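Protein-glutamine deamidase Cif (Burkholderia pseudomallei, PDB 3EIR) deamidates a glutamine side chain of the host ubiquitin-like protein NEDD8 to glutamate, which inactivates cullin-RING ubiquitin ligases and arrests the host cell cycle. Local coordinates at residues V57-R62 with A113-K118; Y181-D186 with D199-R204; G190-V195 with H245-K250; D212-L217 with A235-I240. One frame throughout, in Å; residues are numbered along the deposited sequence.

Overall arrangement
Four contacts sample the papain-like fold of this single chain from its N-terminal helices to the segment that leads into its last strand. Contact 1 closes first along the chain, before contact 2 opens, and its helix 111-121 meets strand 181-183 of contact 2 through Ile-116 and Ile-183; their centres are 16 Å apart. Contacts 2 and 3 cross, their segments alternating, and are linked where Asp-186 pairs with Val-195. Contact 4 is nested inside the loop closed by contact 3, about 13 Å away between centres. Contacts 2 and 4 meet at Gln-184, an inferred active-site residue that bonds to Leu-238, and contact 3 comes near it through Leu-192.

Contact 1 of 4, residues V57-R62 with A113-K118; sequences VMWNDR and ANNIFK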
loop_
_atom_site.group_PDB
_atom_site.type_symbol
_atom_site.label_atom_id
_atom_site.label_comp_id
_atom_site.label_asym_id
_atom_site.label_seq_id
_atom_site.Cartn_x
_atom_site.Cartn_y
_atom_site.Cartn_z
ATOM N N VAL A 57 -4.530 13.171 7.191
ATOM C CA VAL A 57 -5.626 12.688 6.373
ATOM C C VAL A 57 -5.234 11.417 5.627
ATOM O O VAL A 57 -6.021 10.478 5.536
ATOM C CB VAL A 57 -6.100 13.786 5.392
ATOM C CG1 VAL A 57 -6.909 13.190 4.248
ATOM C CG2 VAL A 57 -6.902 14.837 6.142
ATOM N N MET A 58 -4.009 11.378 5.114
ATOM C CA MET A 58 -3.567 10.225 4.339
ATOM C C MET A 58 -3.438 8.944 5.164
ATOM O O MET A 58 -3.893 7.881 4.741
ATOM C CB MET A 58 -2.252 10.517 3.617
ATOM C CG MET A 58 -1.818 9.383 2.715
ATOM S SD MET A 58 -2.740 9.351 1.168
ATOM C CE MET A 58 -3.090 7.599 1.007
ATOM N N TRP A 59 -2.832 9.030 6.342
ATOM C CA TRP A 59 -2.532 7.807 7.081
ATOM C C TRP A 59 -3.449 7.538 8.291
ATOM O O TRP A 59 -3.055 6.846 9.221
ATOM C CB TRP A 59 -1.063 7.774 7.519
ATOM C CG TRP A 59 -0.038 7.954 6.405
ATOM C CD1 TRP A 59 1.056 8.776 6.429
ATOM C CD2 TRP A 59 0.003 7.277 5.135
ATOM N NE1 TRP A 59 1.758 8.664 5.257
ATOM C CE2 TRP A 59 1.140 7.748 4.448
ATOM C CE3 TRP A 59 -0.812 6.326 4.514
ATOM C CZ2 TRP A 59 1.479 7.304 3.168
ATOM C CZ3 TRP A 59 -0.467 5.875 3.249
ATOM C CH2 TRP A 59 0.667 6.371 2.587
ATOM N N ASN A 60 -4.659 8.084 8.288
ATOM C CA ASN A 60 -5.612 7.781 9.353
ATOM C C ASN A 60 -6.075 6.345 9.191
ATOM O O ASN A 60 -6.074 5.816 8.082
ATOM C CB ASN A 60 -6.799 8.742 9.296
ATOM C CG ASN A 60 -7.764 8.553 10.453
ATOM O OD1 ASN A 60 -8.871 8.058 10.274
ATOM N ND2 ASN A 60 -7.345 8.945 11.644
ATOM N N ASP A 61 -6.473 5.701 10.279
ATOM C CA ASP A 61 -6.872 4.297 10.200
ATOM C C ASP A 61 -8.392 4.036 10.209
ATOM O O ASP A 61 -8.831 2.908 10.399
ATOM C CB ASP A 61 -6.174 3.486 11.295
ATOM C CG ASP A 61 -6.719 3.784 12.681
ATOM O OD1 ASP A 61 -7.405 4.818 12.860
ATOM O OD2 ASP A 61 -6.461 2.971 13.596
ATOM N N ARG A 62 -9.196 5.069 9.990
ATOM C CA ARG A 62 -10.641 4.882 9.890
ATOM C C ARG A 62 -11.055 4.526 8.454
ATOM O O ARG A 62 -11.033 5.377 7.565
ATOM C CB ARG A 62 -11.359 6.146 10.358
ATOM C CG ARG A 62 -12.830 5.959 10.687
ATOM C CD ARG A 62 -13.356 7.150 11.482
ATOM N NE ARG A 62 -14.578 6.818 12.209
ATOM C CZ ARG A 62 -14.926 7.352 13.376
ATOM N NH1 ARG A 62 -14.136 8.247 13.958
ATOM N NH2 ARG A 62 -16.059 6.985 13.964
ATOM N N ALA A 113 -1.008 0.277 2.471
ATOM C CA ALA A 113 -1.795 -0.419 1.456
ATOM C C ALA A 113 -3.292 -0.098 1.522
ATOM O O ALA A 113 -3.905 0.179 0.494
ATOM C CB ALA A 113 -1.571 -1.907 1.505
ATOM N N ASN A 114 -3.875 -0.123 2.717
ATOM C CA ASN A 114 -5.308 0.122 2.857
ATOM C C ASN A 114 -5.646 1.534 2.377
ATOM O O ASN A 114 -6.595 1.737 1.623
ATOM C CB ASN A 114 -5.771 -0.012 4.319
ATOM C CG ASN A 114 -5.859 -1.472 4.799
ATOM O OD1 ASN A 114 -6.009 -2.402 4.014
ATOM N ND2 ASN A 114 -5.778 -1.655 6.102
ATOM N N ASN A 115 -4.872 2.509 2.838
ATOM C CA ASN A 115 -5.185 3.910 2.582
ATOM C C ASN A 115 -4.945 4.344 1.139
ATOM O O ASN A 115 -5.702 5.139 0.594
ATOM C CB ASN A 115 -4.434 4.817 3.551
ATOM C CG ASN A 115 -5.144 4.939 4.885
ATOM O OD1 ASN A 115 -6.299 5.377 4.947
ATOM N ND2 ASN A 115 -4.452 4.558 5.972
ATOM N N ILE A 116 -3.892 3.827 0.516
ATOM C CA ILE A 116 -3.667 4.117 -0.893
ATOM C C ILE A 116 -4.689 3.389 -1.773
ATOM O O ILE A 116 -5.086 3.900 -2.812
ATOM C CB ILE A 116 -2.227 3.808 -1.316
ATOM C CG1 ILE A 116 -1.268 4.645 -0.466
ATOM C CG2 ILE A 116 -2.037 4.106 -2.794
ATOM C CD1 ILE A 116 0.187 4.528 -0.844
ATOM N N PHE A 117 -5.142 2.213 -1.329
ATOM C CA PHE A 117 -6.223 1.499 -2.005
ATOM C C PHE A 117 -7.498 2.349 -2.011
ATOM O O PHE A 117 -8.164 2.458 -3.037
ATOM C CB PHE A 117 -6.501 0.172 -1.310
ATOM C CG PHE A 117 -7.557 -0.670 -1.976
ATOM C CD1 PHE A 117 -7.226 -1.543 -2.997
ATOM C CD2 PHE A 117 -8.879 -0.611 -1.562
ATOM C CE1 PHE A 117 -8.188 -2.342 -3.597
ATOM C CE2 PHE A 117 -9.849 -1.414 -2.164
ATOM C CZ PHE A 117 -9.501 -2.276 -3.179
ATOM N N LYS A 118 -7.824 2.931 -0.861
ATOM C CA LYS A 118 -8.978 3.805 -0.720
ATOM C C LYS A 118 -8.831 5.014 -1.621
ATOM O O LYS A 118 -9.741 5.340 -2.371
ATOM C CB LYS A 118 -9.130 4.268 0.725
ATOM C CG LYS A 118 -9.703 3.194 1.658
ATOM C CD LYS A 118 -9.824 3.686 3.099
ATOM C CE LYS A 118 -10.733 4.916 3.235
ATOM N NZ LYS A 118 -12.180 4.529 3.286
#
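The carboxamide of Asn-115 reaches from helix 111-121 to the chain leaving helix 52-58, and its ND2 donates to Asn-60 O at 2.9 Å. The bond is bent, with 143° at the hydrogen, and the donor lies tilted out of the carbonyl plane. Beside it, Met-58 O sits 3.2 Å from Asn-115 CG, so two backbone carbonyls crowd the same small amide. The apolar half of the contact lies next to this polar one. Met-58, its CG anti to the backbone N (chi1 -175°) and its chain then bent, brings CE to 3.8 Å from Ile-116 CG1. The indole of Trp-59 presents its rim: CH2 is 3.9 Å from Ile-116 CD1, which lies in the ring plane, and CE3 is 4.0 Å from Asn-115 CB. Ring and amide planes stand 64° apart, while Met-58 CG rests over the centre of one indole face and helps fix its tilt.

Further out, Asn-115 ND2 also bonds to Leu-111 O and OD1 accepts from Arg-70, so the amide is gripped from several directions; Arg-70 also binds the carbonyls of Val-57 and Arg-62. Asn-60 OD1 accepts from Arg-62 N at 3.0 Å, an Asx turn that begins at the residue whose carbonyl is bonded. The whole is a buried junction in which a helix asparagine ties down the loop after a second helix. Helix 111-121 begins just beyond Cys-109, the inferred nucleophile, as the central helix of papain-like enzymes follows their catalytic cysteine.

Contact 2 of 4, residues Y181-D186 with D199-R204; sequences YIIQSD and DWISRR
Trp-200 provides the polar link between helix 197-204 and strand 181-183: NE1 donates to Ile-182 O at 2.9 Å. The acceptor lies in the plane of the indole, but seen from the carbonyl the donor stands well above the C=O plane, 69° out of it. A water adds a second, looser bridge, accepting from Ile-182 N and donating only weakly to Arg-204 O.

Contacts with the ring face fall to Gln-184. Its CG lies over the five-membered ring, 3.9 Å from the centroid and 8° off the normal, a CH-pi contact. With CG wedged between the backbone N and carbonyl carbon (chi1 67°) and the chain extended beyond, NE2 is carried across the same face to 3.2 Å from Trp-200 CE3, the amide nearly upright on the ring. On the opposite face lies Arg-204 CB. Gln-184 is an inferred active-site residue of this papain-like fold: OE1 accepts from His-164 NE2, and NE2 donates to Leu-238 O, so both ends of the amide are held while the indole supports its flank.

Apolar packing completes the interface between segments whose axes run nearly antiparallel, 8.9 Å apart at closest approach. Ile-182 CB touches Trp-200 CZ2 at 3.8 Å, and on the other surface of the strand Ile-183 CG1 meets Ile-201 CD1 at 4.2 Å.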
loop_
_atom_site.group_PDB
_atom_site.type_symbol
_atom_site.label_atom_id
_atom_site.label_comp_id
_atom_site.label_asym_id
_atom_site.label_seq_id
_atom_site.Cartn_x
_atom_site.Cartn_y
_atom_site.Cartn_z
ATOM N N TYR A 181 2.531 -2.344 -11.563
ATOM C CA TYR A 181 3.465 -1.579 -10.745
ATOM C C TYR A 181 3.207 -1.927 -9.283
ATOM O O TYR A 181 2.088 -2.298 -8.924
ATOM C CB TYR A 181 3.257 -0.078 -10.935
ATOM C CG TYR A 181 3.478 0.441 -12.344
ATOM C CD1 TYR A 181 4.749 0.779 -12.796
ATOM C CD2 TYR A 181 2.408 0.620 -13.212
ATOM C CE1 TYR A 181 4.948 1.271 -14.081
ATOM C CE2 TYR A 181 2.594 1.116 -14.498
ATOM C CZ TYR A 181 3.862 1.433 -14.926
ATOM O OH TYR A 181 4.037 1.920 -16.201
ATOM N N ILE A 182 4.228 -1.789 -8.439
ATOM C CA ILE A 182 4.077 -2.063 -7.013
ATOM C C ILE A 182 3.975 -0.778 -6.197
ATOM O O ILE A 182 4.687 0.195 -6.461
ATOM C CB ILE A 182 5.262 -2.888 -6.463
ATOM C CG1 ILE A 182 5.378 -4.220 -7.198
ATOM C CG2 ILE A 182 5.093 -3.139 -4.968
ATOM C CD1 ILE A 182 4.241 -5.156 -6.896
ATOM N N ILE A 183 3.082 -0.773 -5.214
ATOM C CA ILE A 183 3.060 0.283 -4.204
ATOM C C ILE A 183 3.090 -0.363 -2.815
ATOM O O ILE A 183 2.307 -1.257 -2.542
ATOM C CB ILE A 183 1.832 1.190 -4.331
ATOM C CG1 ILE A 183 1.814 1.870 -5.701
ATOM C CG2 ILE A 183 1.866 2.245 -3.258
ATOM C CD1 ILE A 183 0.533 2.598 -5.992
ATOM N N GLN A 184 4.013 0.071 -1.959
ATOM C CA GLN A 184 4.178 -0.544 -0.646
ATOM C C GLN A 184 4.948 0.348 0.319
ATOM O O GLN A 184 5.654 1.275 -0.090
ATOM C CB GLN A 184 4.954 -1.851 -0.785
ATOM C CG GLN A 184 6.391 -1.619 -1.222
ATOM C CD GLN A 184 7.255 -2.850 -1.112
ATOM O OE1 GLN A 184 6.883 -3.825 -0.472
ATOM N NE2 GLN A 184 8.430 -2.804 -1.739
ATOM N N SER A 185 4.804 0.048 1.606
ATOM C CA SER A 185 5.752 0.495 2.617
ATOM C C SER A 185 6.079 -0.712 3.488
ATOM O O SER A 185 5.422 -1.745 3.384
ATOM C CB SER A 185 5.185 1.627 3.468
ATOM O OG SER A 185 4.207 1.152 4.361
ATOM N N ASP A 186 7.094 -0.578 4.336
ATOM C CA ASP A 186 7.517 -1.667 5.204
ATOM C C ASP A 186 8.361 -1.103 6.336
ATOM O O ASP A 186 9.290 -0.342 6.094
ATOM C CB ASP A 186 8.329 -2.687 4.400
ATOM C CG ASP A 186 8.233 -4.090 4.965
ATOM O OD1 ASP A 186 8.171 -4.229 6.206
ATOM O OD2 ASP A 186 8.231 -5.053 4.164
ATOM N N ASP A 199 10.042 6.598 -0.696
ATOM C CA ASP A 199 11.276 6.161 -1.331
ATOM C C ASP A 199 10.992 5.088 -2.364
ATOM O O ASP A 199 11.530 5.131 -3.466
ATOM C CB ASP A 199 12.269 5.674 -0.279
ATOM C CG ASP A 199 12.682 6.781 0.665
ATOM O OD1 ASP A 199 12.653 7.958 0.241
ATOM O OD2 ASP A 199 13.027 6.486 1.828
ATOM N N TRP A 200 10.131 4.141 -2.015
ATOM C CA TRP A 200 9.770 3.094 -2.954
ATOM C C TRP A 200 9.194 3.742 -4.190
ATOM O O TRP A 200 9.484 3.354 -5.318
ATOM C CB TRP A 200 8.713 2.148 -2.369
ATOM C CG TRP A 200 8.310 1.120 -3.386
ATOM C CD1 TRP A 200 7.226 1.165 -4.212
ATOM C CD2 TRP A 200 9.040 -0.063 -3.747
ATOM N NE1 TRP A 200 7.216 0.064 -5.040
ATOM C CE2 TRP A 200 8.318 -0.705 -4.770
ATOM C CE3 TRP A 200 10.225 -0.651 -3.286
ATOM C CZ2 TRP A 200 8.738 -1.911 -5.338
ATOM C CZ3 TRP A 200 10.639 -1.849 -3.853
ATOM C CH2 TRP A 200 9.898 -2.463 -4.867
ATOM N N ILE A 201 8.344 4.731 -3.954
ATOM C CA ILE A 201 7.664 5.414 -5.026
ATOM C C ILE A 201 8.648 6.224 -5.858
ATOM O O ILE A 201 8.619 6.176 -7.086
ATOM C CB ILE A 201 6.587 6.356 -4.488
ATOM C CG1 ILE A 201 5.370 5.553 -4.042
ATOM C CG2 ILE A 201 6.210 7.367 -5.555
ATOM C CD1 ILE A 201 4.875 4.606 -5.094
ATOM N N SER A 202 9.528 6.965 -5.193
ATOM C CA SER A 202 10.470 7.802 -5.924
ATOM C C SER A 202 11.489 6.953 -6.674
ATOM O O SER A 202 11.866 7.278 -7.784
ATOM C CB SER A 202 11.151 8.810 -5.001
ATOM O OG SER A 202 12.443 9.132 -5.481
ATOM N N ARG A 203 11.913 5.846 -6.082
ATOM C CA ARG A 203 12.885 4.973 -6.747
ATOM C C ARG A 203 12.247 4.009 -7.745
ATOM O O ARG A 203 12.774 3.802 -8.830
ATOM C CB ARG A 203 13.705 4.185 -5.718
ATOM C CG ARG A 203 14.695 5.030 -4.938
ATOM C CD ARG A 203 15.972 5.271 -5.740
ATOM N NE ARG A 203 16.919 4.161 -5.627
ATOM C CZ ARG A 203 16.927 3.090 -6.418
ATOM N NH1 ARG A 203 17.828 2.137 -6.232
ATOM N NH2 ARG A 203 16.036 2.969 -7.392
ATOM N N ARG A 204 11.120 3.407 -7.382
ATOM C CA ARG A 204 10.569 2.341 -8.212
ATOM C C ARG A 204 9.074 2.480 -8.508
ATOM O O ARG A 204 8.438 1.546 -8.998
ATOM C CB ARG A 204 10.893 0.978 -7.592
ATOM C CG ARG A 204 12.394 0.661 -7.577
ATOM C CD ARG A 204 12.639 -0.818 -7.395
ATOM N NE ARG A 204 11.880 -1.606 -8.358
ATOM C CZ ARG A 204 11.718 -2.925 -8.290
ATOM N NH1 ARG A 204 12.268 -3.623 -7.299
ATOM N NH2 ARG A 204 11.006 -3.545 -9.220
HETATM O O HOH W 1 6.590 -1.333 -9.514
#

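Contact 3 of 4, residues G190-V195 with H245-K250; sequences GALPAV and HKVDIK
Ala-191 O takes two donors from the facing segment, a conventional hydrogen bond from Asp-248 N and a CA-H...O contact from Val-247 CA, although neither segment forms a regular strand. Asp-248 N donates to Ala-191 O at 2.9 Å, nearly straight at 164° and on a lone pair in the carbonyl plane, while Val-247 CA approaches the same oxygen at 3.3 Å. The gesture is returned, since Ala-191 CA lies 3.3 Å from Asp-248 O. The two segments come closest here, at Ala-191 and Asp-248, and the methyl of Ala-191 is pressed against the carbonyl of Asp-248.

The segments belong to two loops, one joining strand 181-183 to helix 197-204, the other joining helix 227-238 to strand 258-265, so the pairing ties together connections at the edge of the papain-like core. The first loop lies beside the active site: the Leu-192 side chain is about 4 Å at nearest from that of His-164, an inferred catalytic residue.

Leu-192 and Val-247 run alongside each other in the same direction. Val-247 has CG1 anti to its backbone N (chi1 169°), which leaves CG2 to meet Leu-192 CD2 at 4.0 Å, and both residues pack on helix 227-238, against Leu-238 and Ala-235 respectively. Farther along, the Pro-193 ring crosses the Lys-246 side chain at about a right angle; its CG is 3.4 Å from Lys-246 O and 4.1 Å from Lys-246 CB. The side chain of Asp-248 turns to its own segment, where OD1 accepts from Lys-250 N at 3.0 Å, an Asx turn as the chain enters a short 3-10 segment.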
loop_
_atom_site.group_PDB
_atom_site.type_symbol
_atom_site.label_atom_id
_atom_site.label_comp_id
_atom_site.label_asym_id
_atom_site.label_seq_id
_atom_site.Cartn_x
_atom_site.Cartn_y
_atom_site.Cartn_z
ATOM N N GLY A 190 10.767 -8.501 8.646
ATOM C CA GLY A 190 10.498 -9.762 7.983
ATOM C C GLY A 190 11.565 -10.090 6.958
ATOM O O GLY A 190 12.739 -9.765 7.140
ATOM N N ALA A 191 11.156 -10.733 5.871
ATOM C CA ALA A 191 12.095 -11.131 4.838
ATOM C C ALA A 191 12.590 -9.904 4.069
ATOM O O ALA A 191 13.702 -9.890 3.549
ATOM C CB ALA A 191 11.451 -12.132 3.899
ATOM N N LEU A 192 11.763 -8.868 4.019
ATOM C CA LEU A 192 12.094 -7.661 3.266
ATOM C C LEU A 192 12.600 -6.528 4.161
ATOM O O LEU A 192 12.173 -6.385 5.310
ATOM C CB LEU A 192 10.878 -7.201 2.444
ATOM C CG LEU A 192 10.601 -8.132 1.263
ATOM C CD1 LEU A 192 9.140 -8.126 0.885
ATOM C CD2 LEU A 192 11.477 -7.754 0.077
ATOM N N PRO A 193 13.493 -5.692 3.616
ATOM C CA PRO A 193 14.058 -4.569 4.365
ATOM C C PRO A 193 13.031 -3.456 4.519
ATOM O O PRO A 193 12.170 -3.297 3.656
ATOM C CB PRO A 193 15.177 -4.062 3.445
ATOM C CG PRO A 193 15.084 -4.860 2.172
ATOM C CD PRO A 193 13.819 -5.618 2.182
ATOM N N ALA A 194 13.137 -2.671 5.584
ATOM C CA ALA A 194 12.309 -1.480 5.708
ATOM C C ALA A 194 12.447 -0.584 4.477
ATOM O O ALA A 194 13.540 -0.427 3.910
ATOM C CB ALA A 194 12.675 -0.711 6.957
ATOM N N VAL A 195 11.332 0.012 4.064
ATOM C CA VAL A 195 11.356 0.981 2.976
ATOM C C VAL A 195 10.162 1.921 3.107
ATOM O O VAL A 195 9.035 1.471 3.266
ATOM C CB VAL A 195 11.341 0.293 1.595
ATOM C CG1 VAL A 195 9.954 -0.261 1.280
ATOM C CG2 VAL A 195 11.800 1.262 0.518
ATOM N N HIS A 245 20.670 -9.751 -1.715
ATOM C CA HIS A 245 21.416 -9.828 -0.468
ATOM C C HIS A 245 20.781 -9.018 0.658
ATOM O O HIS A 245 21.202 -9.116 1.813
ATOM C CB HIS A 245 22.867 -9.395 -0.697
ATOM C CG HIS A 245 23.687 -10.416 -1.425
ATOM N ND1 HIS A 245 23.496 -10.710 -2.758
ATOM C CD2 HIS A 245 24.690 -11.219 -1.002
ATOM C CE1 HIS A 245 24.351 -11.648 -3.126
ATOM N NE2 HIS A 245 25.088 -11.973 -2.079
ATOM N N LYS A 246 19.762 -8.233 0.317
ATOM C CA LYS A 246 19.015 -7.450 1.301
ATOM C C LYS A 246 17.726 -8.154 1.738
ATOM O O LYS A 246 16.978 -7.644 2.574
ATOM C CB LYS A 246 18.690 -6.061 0.749
ATOM C CG LYS A 246 19.864 -5.104 0.748
ATOM C CD LYS A 246 20.514 -5.036 2.121
ATOM C CE LYS A 246 21.637 -4.015 2.148
ATOM N NZ LYS A 246 21.155 -2.679 1.693
ATOM N N VAL A 247 17.482 -9.327 1.160
ATOM C CA VAL A 247 16.315 -10.142 1.474
ATOM C C VAL A 247 16.733 -11.366 2.288
ATOM O O VAL A 247 17.791 -11.926 2.047
ATOM C CB VAL A 247 15.640 -10.617 0.184
ATOM C CG1 VAL A 247 14.603 -11.686 0.479
ATOM C CG2 VAL A 247 15.013 -9.429 -0.559
ATOM N N ASP A 248 15.906 -11.785 3.240
ATOM C CA ASP A 248 16.218 -12.959 4.063
ATOM C C ASP A 248 15.015 -13.897 4.174
ATOM O O ASP A 248 14.158 -13.717 5.033
ATOM C CB ASP A 248 16.680 -12.519 5.450
ATOM C CG ASP A 248 16.812 -13.676 6.420
ATOM O OD1 ASP A 248 16.764 -14.847 5.984
ATOM O OD2 ASP A 248 16.966 -13.410 7.628
ATOM N N ILE A 249 14.966 -14.905 3.309
ATOM C CA ILE A 249 13.805 -15.791 3.217
ATOM C C ILE A 249 13.558 -16.684 4.443
ATOM O O ILE A 249 12.496 -17.290 4.555
ATOM C CB ILE A 249 13.865 -16.673 1.950
ATOM C CG1 ILE A 249 15.278 -17.221 1.738
ATOM C CG2 ILE A 249 13.417 -15.885 0.733
ATOM C CD1 ILE A 249 15.720 -18.214 2.792
ATOM N N LYS A 250 14.529 -16.772 5.350
ATOM C CA LYS A 250 14.322 -17.510 6.598
ATOM C C LYS A 250 13.104 -17.001 7.360
ATOM O O LYS A 250 12.453 -17.751 8.098
ATOM C CB LYS A 250 15.553 -17.412 7.506
ATOM C CG LYS A 250 16.489 -18.605 7.441
ATOM C CD LYS A 250 17.300 -18.642 6.161
ATOM C CE LYS A 250 18.376 -19.717 6.251
ATOM N NZ LYS A 250 18.942 -20.053 4.919
#

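Contact 4 of 4, residues D212-L217 with A235-I240; sequences DELNQL and ASILQI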
loop_
_atom_site.group_PDB
_atom_site.type_symbol
_atom_site.label_atom_id
_atom_site.label_comp_id
_atom_site.label_asym_id
_atom_site.label_seq_id
_atom_site.Cartn_x
_atom_site.Cartn_y
_atom_site.Cartn_z
ATOM N N ASP A 212 4.401 -12.236 -14.930
ATOM C CA ASP A 212 4.702 -13.651 -14.814
ATOM C C ASP A 212 5.320 -13.917 -13.448
ATOM O O ASP A 212 4.894 -14.822 -12.731
ATOM C CB ASP A 212 5.646 -14.093 -15.930
ATOM C CG ASP A 212 5.501 -15.568 -16.269
ATOM O OD1 ASP A 212 6.380 -16.361 -15.865
ATOM O OD2 ASP A 212 4.506 -15.933 -16.939
ATOM N N GLU A 213 6.320 -13.117 -13.091
ATOM C CA GLU A 213 6.900 -13.166 -11.755
ATOM C C GLU A 213 5.837 -12.875 -10.700
ATOM O O GLU A 213 5.889 -13.399 -9.589
ATOM C CB GLU A 213 8.046 -12.165 -11.629
ATOM C CG GLU A 213 9.180 -12.406 -12.605
ATOM C CD GLU A 213 10.376 -11.514 -12.336
ATOM O OE1 GLU A 213 10.205 -10.484 -11.658
ATOM O OE2 GLU A 213 11.487 -11.844 -12.802
ATOM N N LEU A 214 4.871 -12.030 -11.035
ATOM C CA LEU A 214 3.778 -11.778 -10.104
ATOM C C LEU A 214 2.956 -13.054 -9.912
ATOM O O LEU A 214 2.605 -13.409 -8.785
ATOM C CB LEU A 214 2.905 -10.613 -10.581
ATOM C CG LEU A 214 3.008 -9.284 -9.822
ATOM C CD1 LEU A 214 4.300 -9.144 -9.037
ATOM C CD2 LEU A 214 2.816 -8.107 -10.764
ATOM N N ASN A 215 2.671 -13.754 -11.009
ATOM C CA ASN A 215 1.899 -14.988 -10.934
ATOM C C ASN A 215 2.586 -16.009 -10.043
ATOM O O ASN A 215 1.939 -16.669 -9.229
ATOM C CB ASN A 215 1.679 -15.599 -12.318
ATOM C CG ASN A 215 0.743 -16.796 -12.277
ATOM O OD1 ASN A 215 -0.283 -16.772 -11.592
ATOM N ND2 ASN A 215 1.093 -17.851 -13.006
ATOM N N GLN A 216 3.900 -16.125 -10.213
ATOM C CA GLN A 216 4.720 -17.058 -9.456
ATOM C C GLN A 216 4.720 -16.706 -7.980
ATOM O O GLN A 216 4.484 -17.565 -7.130
ATOM C CB GLN A 216 6.150 -17.055 -9.994
ATOM C CG GLN A 216 6.260 -17.529 -11.427
ATOM C CD GLN A 216 7.660 -17.384 -11.981
ATOM O OE1 GLN A 216 8.643 -17.569 -11.264
ATOM N NE2 GLN A 216 7.760 -17.048 -13.265
ATOM N N LEU A 217 4.991 -15.441 -7.680
ATOM C CA LEU A 217 4.919 -14.961 -6.310
ATOM C C LEU A 217 3.555 -15.309 -5.739
ATOM O O LEU A 217 3.450 -16.049 -4.764
ATOM C CB LEU A 217 5.115 -13.445 -6.256
ATOM C CG LEU A 217 5.806 -12.892 -5.006
ATOM C CD1 LEU A 217 5.588 -11.401 -4.871
ATOM C CD2 LEU A 217 5.345 -13.615 -3.747
ATOM N N ALA A 235 13.385 -9.997 -4.035
ATOM C CA ALA A 235 14.194 -8.812 -4.286
ATOM C C ALA A 235 13.747 -8.151 -5.575
ATOM O O ALA A 235 13.666 -6.920 -5.669
ATOM C CB ALA A 235 15.671 -9.175 -4.366
ATOM N N SER A 236 13.445 -8.983 -6.567
ATOM C CA SER A 236 13.028 -8.490 -7.873
ATOM C C SER A 236 11.813 -7.563 -7.761
ATOM O O SER A 236 11.857 -6.393 -8.153
ATOM C CB SER A 236 12.721 -9.667 -8.806
ATOM O OG SER A 236 12.489 -9.225 -10.136
ATOM N N ILE A 237 10.735 -8.097 -7.207
ATOM C CA ILE A 237 9.473 -7.379 -7.126
ATOM C C ILE A 237 9.419 -6.335 -6.003
ATOM O O ILE A 237 8.834 -5.273 -6.180
ATOM C CB ILE A 237 8.307 -8.371 -6.965
ATOM C CG1 ILE A 237 8.373 -9.433 -8.063
ATOM C CG2 ILE A 237 6.974 -7.643 -6.987
ATOM C CD1 ILE A 237 7.512 -10.641 -7.810
ATOM N N LEU A 238 10.051 -6.618 -4.866
ATOM C CA LEU A 238 9.774 -5.848 -3.649
ATOM C C LEU A 238 10.935 -5.105 -2.963
ATOM O O LEU A 238 10.705 -4.445 -1.951
ATOM C CB LEU A 238 9.092 -6.756 -2.617
ATOM C CG LEU A 238 7.721 -7.285 -3.018
ATOM C CD1 LEU A 238 7.226 -8.298 -1.998
ATOM C CD2 LEU A 238 6.747 -6.122 -3.150
ATOM N N GLN A 239 12.163 -5.205 -3.481
ATOM C CA GLN A 239 13.296 -4.521 -2.841
ATOM C C GLN A 239 13.806 -3.396 -3.748
ATOM O O GLN A 239 13.967 -3.603 -4.940
ATOM C CB GLN A 239 14.415 -5.523 -2.519
ATOM C CG GLN A 239 15.254 -5.178 -1.288
ATOM C CD GLN A 239 16.331 -4.141 -1.552
ATOM O OE1 GLN A 239 16.719 -3.392 -0.650
ATOM N NE2 GLN A 239 16.825 -4.095 -2.787
ATOM N N ILE A 240 14.051 -2.212 -3.186
ATOM C CA ILE A 240 14.272 -1.023 -4.011
ATOM C C ILE A 240 15.415 -1.170 -4.990
ATOM O O ILE A 240 15.304 -0.719 -6.127
ATOM C CB ILE A 240 14.548 0.266 -3.206
ATOM C CG1 ILE A 240 14.948 -0.052 -1.777
ATOM C CG2 ILE A 240 13.375 1.233 -3.292
ATOM C CD1 ILE A 240 15.842 1.011 -1.182
#
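Helix 211-217 and the last turn of helix 227-238 come nearest at Leu-214 and Ile-237, whose CA atoms are 7.8 Å apart. Ile-237 carries the apolar side of the interface. Its CG1 points anti to the carbonyl carbon (chi1 -52°), which sends CD1 among the side chains of the other helix: it lies 3.6 Å from Leu-217 CD1 and 3.7 Å from the backbone oxygen Glu-213 O. The second branch, CG2, touches Leu-214 CD1 at 3.7 Å. Leu-214 CD1 lies against both branches, nearest CG2, while Leu-217 meets CD1; both leucines cross the isoleucine at a slant.

A polar clasp borders this apolar patch. Ser-236 OG donates to Glu-213 OE1 at 3.0 Å, approaching on the syn side and 21° out of the carboxylate plane; the extended glutamate chain spans the gap and also touches Arg-232 and Leu-233 of the partner helix.

Ile-237 and Leu-238 also rest against Ile-182 of strand 181-183, so the end of helix 227-238 packs on both helix 211-217 and the edge strand. The carbonyls at that end, those of Ser-236 and Gln-239, accept from Arg-204 of helix 197-204, and Ile-240 packs on Trp-200 of the same helix.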